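PDB 5DCH: Thiol:disulfide interchange protein DsbA from Pseudomonas aeruginosa, which probably introduces disulfide bonds into other periplasmic proteins by transferring its own redox-active disulfide to them. Local coordinates for residues E28-F33 and M146-T151. The protein carries 1 engineered substitution. Residues are numbered along the deposited sequence; the frame is centred on the assembly and turned at random.
With 1YO (3-[(2-methylbenzyl)sulfanyl]-4H-1,2,4-triazol-4-amine), chain B.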
loop_
_atom_site.group_PDB
_atom_site.type_symbol
_atom_site.label_atom_id
_atom_site.label_comp_id
_atom_site.label_asym_id
_atom_site.label_seq_id
_atom_site.Cartn_x
_atom_site.Cartn_y
_atom_site.Cartn_z
ATOM N N GLU A 28 8.145 -10.267 -1.920
ATOM C CA GLU A 28 7.346 -9.120 -1.514
ATOM C C GLU A 28 6.387 -8.700 -2.636
ATOM O O GLU A 28 6.738 -8.735 -3.814
ATOM C CB GLU A 28 8.243 -7.944 -1.168
ATOM C CG GLU A 28 7.540 -6.801 -0.467
ATOM C CD GLU A 28 8.472 -5.650 -0.177
ATOM O OE1 GLU A 28 9.023 -5.088 -1.146
ATOM O OE2 GLU A 28 8.665 -5.302 1.014
ATOM N N VAL A 29 5.185 -8.298 -2.250
ATOM C CA VAL A 29 4.273 -7.605 -3.164
ATOM C C VAL A 29 3.828 -6.349 -2.452
ATOM O O VAL A 29 3.211 -6.412 -1.409
ATOM C CB VAL A 29 3.057 -8.449 -3.488
ATOM C CG1 VAL A 29 2.102 -7.696 -4.362
ATOM C CG2 VAL A 29 3.468 -9.730 -4.161
ATOM N N VAL A 30 4.146 -5.201 -3.040
ATOM C CA VAL A 30 3.763 -3.903 -2.485
ATOM C C VAL A 30 2.672 -3.285 -3.347
ATOM O O VAL A 30 2.792 -3.273 -4.566
ATOM C CB VAL A 30 4.954 -2.945 -2.490
ATOM C CG1 VAL A 30 4.515 -1.523 -2.128
ATOM C CG2 VAL A 30 6.045 -3.415 -1.558
ATOM N N GLU A 31 1.604 -2.842 -2.703
ATOM C CA GLU A 31 0.662 -1.913 -3.353
ATOM C C GLU A 31 0.865 -0.529 -2.778
ATOM O O GLU A 31 0.672 -0.310 -1.590
ATOM C CB GLU A 31 -0.809 -2.319 -3.172
ATOM C CG GLU A 31 -1.755 -1.398 -3.953
ATOM C CD GLU A 31 -3.181 -1.335 -3.441
ATOM O OE1 GLU A 31 -3.479 -1.891 -2.375
ATOM O OE2 GLU A 31 -4.012 -0.693 -4.127
ATOM N N LEU A 32 1.285 0.405 -3.627
ATOM C CA LEU A 32 1.332 1.799 -3.227
ATOM C C LEU A 32 -0.026 2.409 -3.516
ATOM O O LEU A 32 -0.581 2.221 -4.593
ATOM C CB LEU A 32 2.432 2.543 -3.982
ATOM C CG LEU A 32 3.839 2.122 -3.583
ATOM C CD1 LEU A 32 4.291 1.046 -4.513
ATOM C CD2 LEU A 32 4.796 3.292 -3.615
ATOM N N PHE A 33 -0.555 3.122 -2.528
ATOM C CA PHE A 33 -1.924 3.593 -2.582
ATOM C C PHE A 33 -2.078 4.886 -1.804
ATOM O O PHE A 33 -1.177 5.310 -1.070
ATOM C CB PHE A 33 -2.855 2.518 -2.004
ATOM C CG PHE A 33 -2.966 2.581 -0.513
ATOM C CD1 PHE A 33 -1.913 2.173 0.292
ATOM C CD2 PHE A 33 -4.098 3.073 0.089
ATOM C CE1 PHE A 33 -2.002 2.268 1.649
ATOM C CE2 PHE A 33 -4.182 3.173 1.456
ATOM C CZ PHE A 33 -3.138 2.787 2.228
ATOM N N MET A 146 10.456 6.822 -3.757
ATOM C CA MET A 146 11.448 7.419 -4.626
ATOM C C MET A 146 12.264 6.334 -5.310
ATOM O O MET A 146 12.573 6.431 -6.497
ATOM C CB MET A 146 12.365 8.332 -3.835
ATOM C CG MET A 146 11.662 9.541 -3.282
ATOM S SD MET A 146 12.732 10.535 -2.231
ATOM C CE MET A 146 14.089 10.867 -3.349
ATOM N N ALA A 147 12.620 5.300 -4.560
ATOM C CA ALA A 147 13.425 4.211 -5.111
ATOM C C ALA A 147 12.654 3.401 -6.150
ATOM O O ALA A 147 13.235 2.888 -7.114
ATOM C CB ALA A 147 13.915 3.301 -3.986
ATOM N N TYR A 148 11.347 3.272 -5.950
ATOM C CA TYR A 148 10.493 2.600 -6.917
ATOM C C TYR A 148 10.175 3.498 -8.121
ATOM O O TYR A 148 9.656 3.025 -9.131
ATOM C CB TYR A 148 9.171 2.218 -6.266
ATOM C CG TYR A 148 9.243 1.268 -5.089
ATOM C CD1 TYR A 148 10.163 0.229 -5.045
ATOM C CD2 TYR A 148 8.363 1.409 -4.026
ATOM C CE1 TYR A 148 10.206 -0.629 -3.968
ATOM C CE2 TYR A 148 8.389 0.549 -2.946
ATOM C CZ TYR A 148 9.312 -0.466 -2.914
ATOM O OH TYR A 148 9.351 -1.313 -1.827
ATOM N N GLN A 149 10.485 4.787 -7.984
ATOM C CA GLN A 149 10.242 5.799 -9.009
ATOM C C GLN A 149 8.763 5.847 -9.387
ATOM O O GLN A 149 8.393 5.987 -10.553
ATOM C CB GLN A 149 11.152 5.544 -10.204
ATOM C CG GLN A 149 12.562 5.184 -9.762
ATOM C CD GLN A 149 13.632 5.821 -10.606
ATOM O OE1 GLN A 149 13.818 5.457 -11.760
ATOM N NE2 GLN A 149 14.345 6.782 -10.031
ATOM N N VAL A 150 7.932 5.754 -8.367
ATOM C CA VAL A 150 6.487 5.762 -8.540
ATOM C C VAL A 150 5.959 7.188 -8.605
ATOM O O VAL A 150 6.359 8.048 -7.821
ATOM C CB VAL A 150 5.805 4.981 -7.395
ATOM C CG1 VAL A 150 4.287 5.161 -7.423
ATOM C CG2 VAL A 150 6.174 3.515 -7.501
ATOM N N THR A 151 5.060 7.427 -9.550
ATOM C CA THR A 151 4.529 8.774 -9.768
ATOM C C THR A 151 3.009 8.818 -9.728
ATOM O O THR A 151 2.410 9.840 -10.049
ATOM C CB THR A 151 4.981 9.351 -11.131
ATOM O OG1 THR A 151 4.523 8.498 -12.186
ATOM C CG2 THR A 151 6.495 9.482 -11.191
HETATM C CAA 1YO B . 9.680 0.537 5.506
HETATM C CAC 1YO B . 6.706 2.686 6.338
HETATM C CAD 1YO B . 5.676 1.760 6.276
HETATM C CAE 1YO B . 8.009 2.296 6.087
HETATM C CAF 1YO B . 5.947 0.438 5.968
HETATM C CAG 1YO B . 11.001 -2.373 1.769
HETATM C CAH 1YO B . 7.569 -1.361 5.382
HETATM C CAL 1YO B . 8.281 0.976 5.778
HETATM C CAM 1YO B . 7.254 0.051 5.730
HETATM C CAN 1YO B . 9.323 -1.915 3.128
HETATM N NAB 1YO B . 8.713 -2.315 0.845
HETATM N NAI 1YO B . 11.467 -2.192 3.011
HETATM N NAJ 1YO B . 10.454 -1.910 3.834
HETATM N NAO 1YO B . 9.633 -2.222 1.835
HETATM S SAK 1YO B . 7.664 -1.638 3.644
HETATM O O HOH W 1 10.939 -3.346 -1.893
#
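Tyr148, in the last turn of helix 132-148, lies across one face of strand 27-33 in the thioredoxin-fold sheet and spans Glu28, Val30 and Leu32. Its CG stands anti to the carbonyl carbon (chi1 -61°), which sends the ring obliquely across the strand, from Leu32 toward Glu28, with Tyr148 CD2 4.1 Å from Leu32 CD2, a methyl that sits at the ring edge. Farther out, Val30 CG1 approaches the ring obliquely, and Val30 CG2 comes to 3.9 Å from Tyr148 OH. The hydroxyl faces the Glu28 carboxylate, whose plane is turned 82° from that of the ring. Tyr148 OH is 3.8 Å from Glu28 OE1, too far for a direct bond, and a water in the plane of the ring bridges the two, accepting from Tyr148 OH (2.6 Å) and donating to Glu28 OE1. Glu28 OE2 is held by Ser22. The triazole ligand occupies the polar end of this cluster, beside Glu28: its amino nitrogen NAB donates a bent hydrogen bond to Tyr148 OH, 2.9 Å long with an N-H...O angle of 132°. At Gln149 positive phi ends the helix in a Schellman motif, turning the chain back so that the next residue again faces the sheet. Val150 then extends the apolar layer beyond the tyrosine, its CG2 meeting Leu32 CD2 tip to tip at 4.1 Å.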